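Side-chain contacts in GEO10716p1 (Drosophila melanogaster, PDB 7BTG), which acts as an arginine phosphatase of the low molecular weight protein tyrosine phosphatase family, probably removing phosphate from phosphorylated arginine: residues 13-18 with 64-69; 6-11 with 123-128; 38-43 with 90-95. The protein carries 1 engineered substitution. One frame throughout, in Å; residues are numbered along the deposited sequence.

Contact 1 of 3, residues 13-18 with 64-69; sequences RSPMAE and TNHLGR. With PO4 (phosphate ion), chain C; PO4 (phosphate ion), chain B.
Glu18 OE1, hydrogen-bonded to Ser37, lies over one face of the His66 ring, 3.4 Å from His66 ND1, at an angle too poor for a bond. Segment 13-18 opens the helix that follows the C-X5-R phosphate-binding loop (P-loop) of the family, and Arg13 is the closing arginine of that signature. Glu18 crosses His66 at about a right angle, the carboxylate and ring planes 83° apart. It reaches this place because its CG is anti to the backbone N (chi1 177°) and the chain is extended beyond; Lys22 holds OE2. At the ring edge His66 ND1 donates to O4 of the chain C phosphate at 3.3 Å, while NE2 donates to Asn10 OD1. With an acceptor for each ring nitrogen and a carboxylate over one face, the imidazole would probably be stabilised as a cation. Pro15 suits the first helical turn, where its missing N-H costs no helical bond; its CG approaches His66 CD2 loosely and obliquely, at 4.4 Å. An ST turn sets the loop: His66 N donates to Thr64 OG1 at 3.1 Å. At the helix start, Arg13 NE reaches the chain B phosphate O3 at 2.7 Å, while Arg13 NH2 holds its O4.

Contact 2 of 3, residues 6-11 with 123-128; sequences VSIGNT and IEDPYF. Engineered in segment 6-11: Ser7 (natural residue Cys). With PO4 (phosphate ion), chain B.
Thr11 and Tyr127 meet at the mouth of the phosphate pocket, where the methyl Thr11 CG2 stands 3.8 Å from Tyr127 CD2 and about as far from CE2, approaching the ring obliquely. Thr11 belongs to the P-loop, which wraps the chain B phosphate with its backbone; Tyr127 belongs to the Asp-Pro-Tyr loop facing it. The threonine serves two ends. Its backbone N donates an almost straight bond to phosphate O1 (2.8 Å, 173°), and its methyl, with OG1 turned anti to the backbone N (chi1 179°), is left to press on the tyrosine and pack beside the anion. Tyr127 is long enough to wall the pocket with its ring while its OH is hydrogen-bonded to Asn44.

Asp125 brings the acidic side. Its OD2 lies 3.7 Å from Ile8 CG2, the two side chains crossing at about a right angle, so that only the methyl branch CG2 of the isoleucine meets the carboxylate, at OD2. Asp125 OD1 accepts from Tyr127 N at 2.8 Å, an Asx turn in which the donor comes from 45° above the carboxylate plane; this helps to hold the carboxylate in its rotation. The same oxygen is 2.9 Å from phosphate O2. Gly9 N donates to phosphate O4, and a CB on this residue would run into Thr11 CG2. Ser7, an engineered replacement of the natural cysteine, lies beneath the anion at the base of the loop.

The P-loop joins strand 2-7, whose Val6 pairs with Phe83 of strand 81-84, to helix 13-27, whereas the opposing loop is anchored by Ile123 and Pro126 against helix 133-154.

Contact 3 of 3, residues 38-43 with 90-95; sequences AGLRSW and LLELEH
Where the chain leaves strand 34-39, Leu40 comes to face Glu92 of helix 87-99 with their CA atoms 8.2 Å apart, too far for the backbones to meet and a span that side chains must bridge. Arg41 and Glu92 do so with an end-on, two-pronged salt bridge: Arg41 NH1 donates to Glu92 OE1 at 3.0 Å and Arg41 NH2 to Glu92 OE2 at 2.9 Å. Both bonds are almost straight, and each oxygen offers its syn lone pair. The guanidinium and carboxylate planes are only 10° apart, the flat pairing for which these two groups are well matched. Arg41 can turn back toward the helix because its chain bends at chi2 (-75°). NH1 also donates to Leu40 O at 2.8 Å, meeting this oxygen from above its carbonyl plane, so one nitrogen is held twice and the guanidinium cannot easily rotate. At its root, Arg41 CB rests over the centre of one face of the Trp43 ring, 3.6 Å above it. A leucine in place of Arg41 would probably leave the Glu92 carboxylate without its countercharge and Leu40 O without this donor.

Beneath the ion pair the chemistry turns apolar. Leu40 CD2 touches Leu93 CD2 at 3.9 Å, the two side chains crossing at about a right angle, and Leu40 CB underlies Glu92 OE1. Leu93 turns inward to Val6, Ile82, Ala84 and Ile108, while Glu92 stays near the surface. The helix thereby packs on the four-stranded parallel sheet of this alpha/beta fold, close to the end of strand 2-7, from which the P-loop springs.

The touching residues of contact 1 are all buried, whereas contacts 2 and 3 are only partly so and have residues near the surface. Contacts 1 and 2 share the chain B phosphate and the P-loop, approached from the helix that follows it and from the strand that precedes it. Contacts 2 and 3 meet just beyond the ends of neighbouring strands 2-7 and 34-39, where Leu40 N probably donates to Ile8 O; their centres are about 11 Å apart. Their chemistry follows their place: polar side chains and a second anion in contact 1, backbone donors and weak packing about the phosphate in contact 2, and in contact 3 a direct salt bridge above leucines.

Contact 1 of 3, residues 13-18 with 64-69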
loop_
_atom_site.group_PDB
_atom_site.type_symbol
_atom_site.label_atom_id
_atom_site.label_comp_id
_atom_site.label_asym_id
_atom_site.label_seq_id
_atom_site.Cartn_x
_atom_site.Cartn_y
_atom_site.Cartn_z
ATOM N N ARG A 13 5.016 0.561 -5.458
ATOM C CA ARG A 13 3.575 0.566 -5.221
ATOM C C ARG A 13 3.227 1.016 -3.805
ATOM O O ARG A 13 2.349 1.864 -3.619
ATOM C CB ARG A 13 2.989 -0.821 -5.512
ATOM C CG ARG A 13 3.060 -1.208 -6.964
ATOM C CD ARG A 13 2.805 -2.688 -7.137
ATOM N NE ARG A 13 3.893 -3.452 -6.527
ATOM C CZ ARG A 13 3.934 -4.782 -6.445
ATOM N NH1 ARG A 13 2.934 -5.514 -6.946
ATOM N NH2 ARG A 13 4.976 -5.376 -5.858
ATOM N N SER A 14 3.880 0.446 -2.792
ATOM C CA SER A 14 3.469 0.756 -1.433
ATOM C C SER A 14 3.774 2.204 -1.032
ATOM O O SER A 14 2.935 2.831 -0.364
ATOM C CB SER A 14 4.065 -0.236 -0.419
ATOM O OG SER A 14 5.427 -0.587 -0.643
ATOM N N PRO A 15 4.923 2.790 -1.396
ATOM C CA PRO A 15 5.120 4.205 -1.035
ATOM C C PRO A 15 4.155 5.122 -1.759
ATOM O O PRO A 15 3.734 6.139 -1.195
ATOM C CB PRO A 15 6.576 4.488 -1.438
ATOM C CG PRO A 15 7.224 3.145 -1.562
ATOM C CD PRO A 15 6.136 2.216 -2.018
ATOM N N MET A 16 3.788 4.789 -2.994
ATOM C CA MET A 16 2.792 5.586 -3.699
ATOM C C MET A 16 1.446 5.510 -2.984
ATOM O O MET A 16 0.805 6.537 -2.714
ATOM C CB MET A 16 2.671 5.107 -5.147
ATOM C CG MET A 16 3.508 5.896 -6.129
ATOM S SD MET A 16 3.142 5.416 -7.829
ATOM C CE MET A 16 3.552 3.680 -7.770
ATOM N N ALA A 17 1.010 4.293 -2.653
ATOM C CA ALA A 17 -0.219 4.127 -1.890
ATOM C C ALA A 17 -0.167 4.901 -0.575
ATOM O O ALA A 17 -1.141 5.561 -0.190
ATOM C CB ALA A 17 -0.467 2.635 -1.635
ATOM N N GLU A 18 0.962 4.840 0.129
ATOM C CA GLU A 18 1.065 5.560 1.393
ATOM C C GLU A 18 0.823 7.050 1.205
ATOM O O GLU A 18 0.046 7.664 1.942
ATOM C CB GLU A 18 2.428 5.337 2.029
ATOM C CG GLU A 18 2.589 6.129 3.313
ATOM C CD GLU A 18 3.970 5.971 3.890
ATOM O OE1 GLU A 18 4.698 5.094 3.396
ATOM O OE2 GLU A 18 4.324 6.713 4.831
ATOM N N THR A 64 6.981 11.992 -1.219
ATOM C CA THR A 64 7.246 10.960 -0.236
ATOM C C THR A 64 8.697 11.029 0.209
ATOM O O THR A 64 9.610 11.237 -0.597
ATOM C CB THR A 64 6.945 9.569 -0.753
ATOM O OG1 THR A 64 7.545 8.615 0.132
ATOM C CG2 THR A 64 7.503 9.378 -2.159
ATOM N N ASN A 65 8.869 10.826 1.514
ATOM C CA ASN A 65 10.126 10.782 2.256
ATOM C C ASN A 65 10.681 9.368 2.428
ATOM O O ASN A 65 11.862 9.204 2.770
ATOM C CB ASN A 65 9.865 11.364 3.648
ATOM C CG ASN A 65 8.497 10.920 4.197
ATOM O OD1 ASN A 65 7.499 10.836 3.447
ATOM N ND2 ASN A 65 8.439 10.658 5.493
ATOM N N HIS A 66 9.855 8.367 2.150
ATOM C CA HIS A 66 9.855 7.086 2.848
ATOM C C HIS A 66 11.114 6.276 2.577
ATOM O O HIS A 66 11.522 6.107 1.427
ATOM C CB HIS A 66 8.613 6.300 2.408
ATOM C CG HIS A 66 8.515 4.924 2.978
ATOM N ND1 HIS A 66 8.007 4.680 4.233
ATOM C CD2 HIS A 66 8.831 3.715 2.455
ATOM C CE1 HIS A 66 8.020 3.380 4.465
ATOM N NE2 HIS A 66 8.512 2.772 3.402
ATOM N N LEU A 67 11.728 5.764 3.637
ATOM C CA LEU A 67 12.818 4.808 3.497
ATOM C C LEU A 67 12.254 3.390 3.433
ATOM O O LEU A 67 11.470 2.994 4.303
ATOM C CB LEU A 67 13.792 4.933 4.671
ATOM C CG LEU A 67 14.602 6.221 4.862
ATOM C CD1 LEU A 67 15.265 6.253 6.239
ATOM C CD2 LEU A 67 15.637 6.393 3.770
ATOM N N GLY A 68 12.688 2.618 2.439
ATOM C CA GLY A 68 12.266 1.230 2.344
ATOM C C GLY A 68 12.590 0.443 3.596
ATOM O O GLY A 68 13.701 0.554 4.120
ATOM N N ARG A 69 11.627 -0.308 4.124
ATOM C CA ARG A 69 11.858 -1.115 5.313
ATOM C C ARG A 69 11.115 -2.438 5.180
ATOM O O ARG A 69 10.186 -2.587 4.381
ATOM C CB ARG A 69 11.426 -0.396 6.611
ATOM C CG ARG A 69 9.905 -0.281 6.796
ATOM C CD ARG A 69 9.548 0.370 8.127
ATOM N NE ARG A 69 8.104 0.400 8.385
ATOM C CZ ARG A 69 7.422 -0.612 8.926
ATOM N NH1 ARG A 69 8.048 -1.744 9.247
ATOM N NH2 ARG A 69 6.111 -0.501 9.143
HETATM P P PO4 C . 7.185 7.702 6.585
HETATM O O1 PO4 C . 6.276 8.561 7.440
HETATM O O2 PO4 C . 7.095 8.102 5.124
HETATM O O3 PO4 C . 8.606 7.908 7.045
HETATM O O4 PO4 C . 6.834 6.238 6.833
HETATM P P PO4 B . 7.341 -2.471 -5.333
HETATM O O1 PO4 B . 7.775 -1.655 -4.129
HETATM O O2 PO4 B . 8.363 -2.325 -6.429
HETATM O O3 PO4 B . 6.031 -2.005 -5.921
HETATM O O4 PO4 B . 7.143 -3.934 -4.940
#

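Contact 2 of 3, residues 6-11 with 123-128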
loop_
_atom_site.group_PDB
_atom_site.type_symbol
_atom_site.label_atom_id
_atom_site.label_comp_id
_atom_site.label_asym_id
_atom_site.label_seq_id
_atom_site.Cartn_x
_atom_site.Cartn_y
_atom_site.Cartn_z
ATOM N N VAL A 6 1.660 -2.784 1.622
ATOM C CA VAL A 6 2.766 -3.725 1.479
ATOM C C VAL A 6 2.976 -4.065 0.014
ATOM O O VAL A 6 2.030 -4.438 -0.690
ATOM C CB VAL A 6 2.550 -4.995 2.310
ATOM C CG1 VAL A 6 3.664 -6.030 2.005
ATOM C CG2 VAL A 6 2.586 -4.634 3.778
ATOM N N SER A 7 4.212 -3.898 -0.455
ATOM C CA SER A 7 4.629 -4.339 -1.773
ATOM C C SER A 7 5.901 -5.147 -1.592
ATOM O O SER A 7 6.487 -5.154 -0.510
ATOM C CB SER A 7 4.850 -3.161 -2.735
ATOM O OG SER A 7 5.798 -2.221 -2.248
ATOM N N ILE A 8 6.351 -5.836 -2.647
ATOM C CA ILE A 8 7.511 -6.698 -2.436
ATOM C C ILE A 8 8.747 -5.856 -2.146
ATOM O O ILE A 8 9.486 -6.128 -1.192
ATOM C CB ILE A 8 7.710 -7.680 -3.608
ATOM C CG1 ILE A 8 8.766 -8.702 -3.213
ATOM C CG2 ILE A 8 8.126 -6.998 -4.907
ATOM C CD1 ILE A 8 8.853 -9.870 -4.124
ATOM N N GLY A 9 8.931 -4.758 -2.875
ATOM C CA GLY A 9 10.141 -3.983 -2.695
ATOM C C GLY A 9 10.023 -2.816 -1.738
ATOM O O GLY A 9 11.040 -2.292 -1.297
ATOM N N ASN A 10 8.796 -2.378 -1.425
ATOM C CA ASN A 10 8.565 -1.157 -0.644
ATOM C C ASN A 10 9.301 0.030 -1.256
ATOM O O ASN A 10 9.909 0.850 -0.568
ATOM C CB ASN A 10 8.951 -1.333 0.822
ATOM C CG ASN A 10 8.478 -0.177 1.678
ATOM O OD1 ASN A 10 9.080 0.151 2.706
ATOM N ND2 ASN A 10 7.403 0.475 1.235
ATOM N N THR A 11 9.218 0.123 -2.575
ATOM C CA THR A 11 9.920 1.155 -3.319
ATOM C C THR A 11 9.098 1.725 -4.462
ATOM O O THR A 11 9.430 2.810 -4.939
ATOM C CB THR A 11 11.253 0.595 -3.867
ATOM O OG1 THR A 11 11.951 1.587 -4.621
ATOM C CG2 THR A 11 11.015 -0.636 -4.744
ATOM N N ILE A 123 -2.482 -5.231 -8.656
ATOM C CA ILE A 123 -1.642 -4.066 -8.877
ATOM C C ILE A 123 -0.222 -4.555 -9.120
ATOM O O ILE A 123 0.470 -4.956 -8.184
ATOM C CB ILE A 123 -1.740 -3.102 -7.695
ATOM C CG1 ILE A 123 -3.221 -2.873 -7.418
ATOM C CG2 ILE A 123 -1.041 -1.818 -8.019
ATOM C CD1 ILE A 123 -3.547 -1.710 -6.559
ATOM N N GLU A 124 0.212 -4.519 -10.377
ATOM C CA GLU A 124 1.476 -5.111 -10.797
ATOM C C GLU A 124 2.671 -4.249 -10.417
ATOM O O GLU A 124 2.617 -3.015 -10.463
ATOM C CB GLU A 124 1.502 -5.324 -12.312
ATOM C CG GLU A 124 0.264 -5.999 -12.892
ATOM C CD GLU A 124 0.270 -7.510 -12.706
ATOM O OE1 GLU A 124 0.652 -7.977 -11.602
ATOM O OE2 GLU A 124 -0.098 -8.228 -13.673
ATOM N N ASP A 125 3.771 -4.922 -10.064
ATOM C CA ASP A 125 5.061 -4.298 -9.769
ATOM C C ASP A 125 5.580 -3.529 -10.977
ATOM O O ASP A 125 5.880 -4.149 -12.002
ATOM C CB ASP A 125 6.089 -5.361 -9.372
ATOM C CG ASP A 125 7.371 -4.755 -8.842
ATOM O OD1 ASP A 125 7.561 -3.516 -8.943
ATOM O OD2 ASP A 125 8.188 -5.518 -8.304
ATOM N N PRO A 126 5.713 -2.204 -10.904
ATOM C CA PRO A 126 6.249 -1.434 -12.037
ATOM C C PRO A 126 7.761 -1.310 -12.069
ATOM O O PRO A 126 8.279 -0.737 -13.028
ATOM C CB PRO A 126 5.624 -0.048 -11.817
ATOM C CG PRO A 126 5.581 0.088 -10.334
ATOM C CD PRO A 126 5.267 -1.321 -9.812
ATOM N N TYR A 127 8.459 -1.826 -11.049
ATOM C CA TYR A 127 9.905 -1.630 -10.900
ATOM C C TYR A 127 10.672 -1.884 -12.191
ATOM O O TYR A 127 11.555 -1.104 -12.555
ATOM C CB TYR A 127 10.444 -2.542 -9.791
ATOM C CG TYR A 127 11.861 -2.240 -9.331
ATOM C CD1 TYR A 127 12.966 -2.837 -9.945
ATOM C CD2 TYR A 127 12.092 -1.384 -8.272
ATOM C CE1 TYR A 127 14.270 -2.558 -9.515
ATOM C CE2 TYR A 127 13.388 -1.100 -7.840
ATOM C CZ TYR A 127 14.467 -1.692 -8.467
ATOM O OH TYR A 127 15.731 -1.395 -8.023
ATOM N N PHE A 128 10.348 -2.960 -12.900
ATOM C CA PHE A 128 11.128 -3.415 -14.047
ATOM C C PHE A 128 10.440 -3.128 -15.374
ATOM O O PHE A 128 10.896 -3.602 -16.420
ATOM C CB PHE A 128 11.385 -4.915 -13.932
ATOM C CG PHE A 128 10.120 -5.707 -13.767
ATOM C CD1 PHE A 128 9.661 -6.040 -12.503
ATOM C CD2 PHE A 128 9.374 -6.078 -14.868
ATOM C CE1 PHE A 128 8.491 -6.747 -12.348
ATOM C CE2 PHE A 128 8.194 -6.778 -14.723
ATOM C CZ PHE A 128 7.750 -7.116 -13.453
HETATM P P PO4 B . 7.341 -2.471 -5.333
HETATM O O1 PO4 B . 7.775 -1.655 -4.129
HETATM O O2 PO4 B . 8.363 -2.325 -6.429
HETATM O O3 PO4 B . 6.031 -2.005 -5.921
HETATM O O4 PO4 B . 7.143 -3.934 -4.940
#

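Contact 3 of 3, residues 38-43 with 90-95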
loop_
_atom_site.group_PDB
_atom_site.type_symbol
_atom_site.label_atom_id
_atom_site.label_comp_id
_atom_site.label_asym_id
_atom_site.label_seq_id
_atom_site.Cartn_x
_atom_site.Cartn_y
_atom_site.Cartn_z
ATOM N N ALA A 38 5.581 -0.839 4.018
ATOM C CA ALA A 38 6.665 -1.760 4.316
ATOM C C ALA A 38 6.758 -2.773 3.182
ATOM O O ALA A 38 5.900 -2.814 2.290
ATOM C CB ALA A 38 6.453 -2.433 5.677
ATOM N N GLY A 39 7.799 -3.621 3.237
ATOM C CA GLY A 39 8.105 -4.526 2.144
ATOM C C GLY A 39 8.423 -5.926 2.629
ATOM O O GLY A 39 8.447 -6.200 3.826
ATOM N N LEU A 40 8.671 -6.808 1.666
ATOM C CA LEU A 40 8.867 -8.230 1.930
ATOM C C LEU A 40 10.252 -8.747 1.514
ATOM O O LEU A 40 10.476 -9.962 1.532
ATOM C CB LEU A 40 7.751 -9.018 1.232
ATOM C CG LEU A 40 6.319 -8.593 1.624
ATOM C CD1 LEU A 40 5.306 -9.126 0.673
ATOM C CD2 LEU A 40 5.953 -9.041 3.051
ATOM N N ARG A 41 11.182 -7.867 1.126
ATOM C CA ARG A 41 12.535 -8.253 0.730
ATOM C C ARG A 41 13.501 -7.159 1.156
ATOM O O ARG A 41 13.125 -5.994 1.281
ATOM C CB ARG A 41 12.690 -8.464 -0.788
ATOM C CG ARG A 41 11.794 -9.509 -1.430
ATOM C CD ARG A 41 12.230 -10.940 -1.142
ATOM N NE ARG A 41 11.394 -11.848 -1.907
ATOM C CZ ARG A 41 10.171 -12.217 -1.528
ATOM N NH1 ARG A 41 9.670 -11.769 -0.387
ATOM N NH2 ARG A 41 9.449 -13.030 -2.282
ATOM N N SER A 42 14.767 -7.533 1.361
ATOM C CA SER A 42 15.753 -6.511 1.712
ATOM C C SER A 42 16.267 -5.722 0.504
ATOM O O SER A 42 17.046 -4.792 0.702
ATOM C CB SER A 42 16.939 -7.147 2.439
ATOM O OG SER A 42 17.563 -8.091 1.590
ATOM N N TRP A 43 15.810 -6.039 -0.717
ATOM C CA TRP A 43 16.405 -5.528 -1.952
ATOM C C TRP A 43 16.582 -4.016 -1.927
ATOM O O TRP A 43 17.700 -3.502 -2.049
ATOM C CB TRP A 43 15.542 -5.932 -3.152
ATOM C CG TRP A 43 15.384 -7.410 -3.318
ATOM C CD1 TRP A 43 16.205 -8.387 -2.816
ATOM C CD2 TRP A 43 14.337 -8.087 -4.022
ATOM N NE1 TRP A 43 15.740 -9.620 -3.182
ATOM C CE2 TRP A 43 14.590 -9.470 -3.911
ATOM C CE3 TRP A 43 13.211 -7.659 -4.737
ATOM C CZ2 TRP A 43 13.762 -10.428 -4.490
ATOM C CZ3 TRP A 43 12.377 -8.622 -5.307
ATOM C CH2 TRP A 43 12.661 -9.981 -5.186
ATOM N N LEU A 90 0.039 -11.132 -0.744
ATOM C CA LEU A 90 -1.016 -11.572 0.163
ATOM C C LEU A 90 -0.660 -12.904 0.813
ATOM O O LEU A 90 -0.751 -13.050 2.034
ATOM C CB LEU A 90 -2.351 -11.684 -0.583
ATOM C CG LEU A 90 -3.607 -11.947 0.246
ATOM C CD1 LEU A 90 -3.846 -10.813 1.195
ATOM C CD2 LEU A 90 -4.832 -12.121 -0.695
ATOM N N LEU A 91 -0.239 -13.881 0.007
ATOM C CA LEU A 91 0.068 -15.207 0.540
ATOM C C LEU A 91 1.234 -15.158 1.514
ATOM O O LEU A 91 1.213 -15.849 2.538
ATOM C CB LEU A 91 0.377 -16.193 -0.587
ATOM C CG LEU A 91 -0.793 -16.621 -1.456
ATOM C CD1 LEU A 91 -0.458 -17.924 -2.146
ATOM C CD2 LEU A 91 -2.037 -16.761 -0.618
ATOM N N GLU A 92 2.265 -14.358 1.211
ATOM C CA GLU A 92 3.384 -14.273 2.134
ATOM C C GLU A 92 2.952 -13.604 3.426
ATOM O O GLU A 92 3.409 -13.989 4.511
ATOM C CB GLU A 92 4.557 -13.520 1.505
ATOM C CG GLU A 92 5.080 -14.162 0.226
ATOM C CD GLU A 92 6.353 -13.513 -0.308
ATOM O OE1 GLU A 92 6.941 -12.656 0.377
ATOM O OE2 GLU A 92 6.779 -13.896 -1.412
ATOM N N LEU A 93 2.050 -12.610 3.331
ATOM C CA LEU A 93 1.598 -11.928 4.539
ATOM C C LEU A 93 0.668 -12.814 5.345
ATOM O O LEU A 93 0.648 -12.737 6.579
ATOM C CB LEU A 93 0.891 -10.620 4.195
ATOM C CG LEU A 93 1.668 -9.403 3.709
ATOM C CD1 LEU A 93 0.700 -8.374 3.138
ATOM C CD2 LEU A 93 2.493 -8.779 4.839
ATOM N N GLU A 94 -0.114 -13.651 4.669
ATOM C CA GLU A 94 -0.967 -14.573 5.398
ATOM C C GLU A 94 -0.142 -15.642 6.119
ATOM O O GLU A 94 -0.403 -15.932 7.287
ATOM C CB GLU A 94 -1.995 -15.168 4.438
ATOM C CG GLU A 94 -3.172 -14.221 4.247
ATOM C CD GLU A 94 -4.051 -14.589 3.084
ATOM O OE1 GLU A 94 -3.630 -15.378 2.217
ATOM O OE2 GLU A 94 -5.183 -14.097 3.047
ATOM N N HIS A 95 0.854 -16.238 5.450
ATOM C CA HIS A 95 1.777 -17.142 6.142
ATOM C C HIS A 95 2.436 -16.441 7.315
ATOM O O HIS A 95 2.521 -17.001 8.410
ATOM C CB HIS A 95 2.863 -17.670 5.194
ATOM C CG HIS A 95 2.435 -18.832 4.347
ATOM N ND1 HIS A 95 1.553 -18.705 3.302
ATOM C CD2 HIS A 95 2.776 -20.143 4.392
ATOM C CE1 HIS A 95 1.364 -19.883 2.734
ATOM N NE2 HIS A 95 2.092 -20.776 3.378
#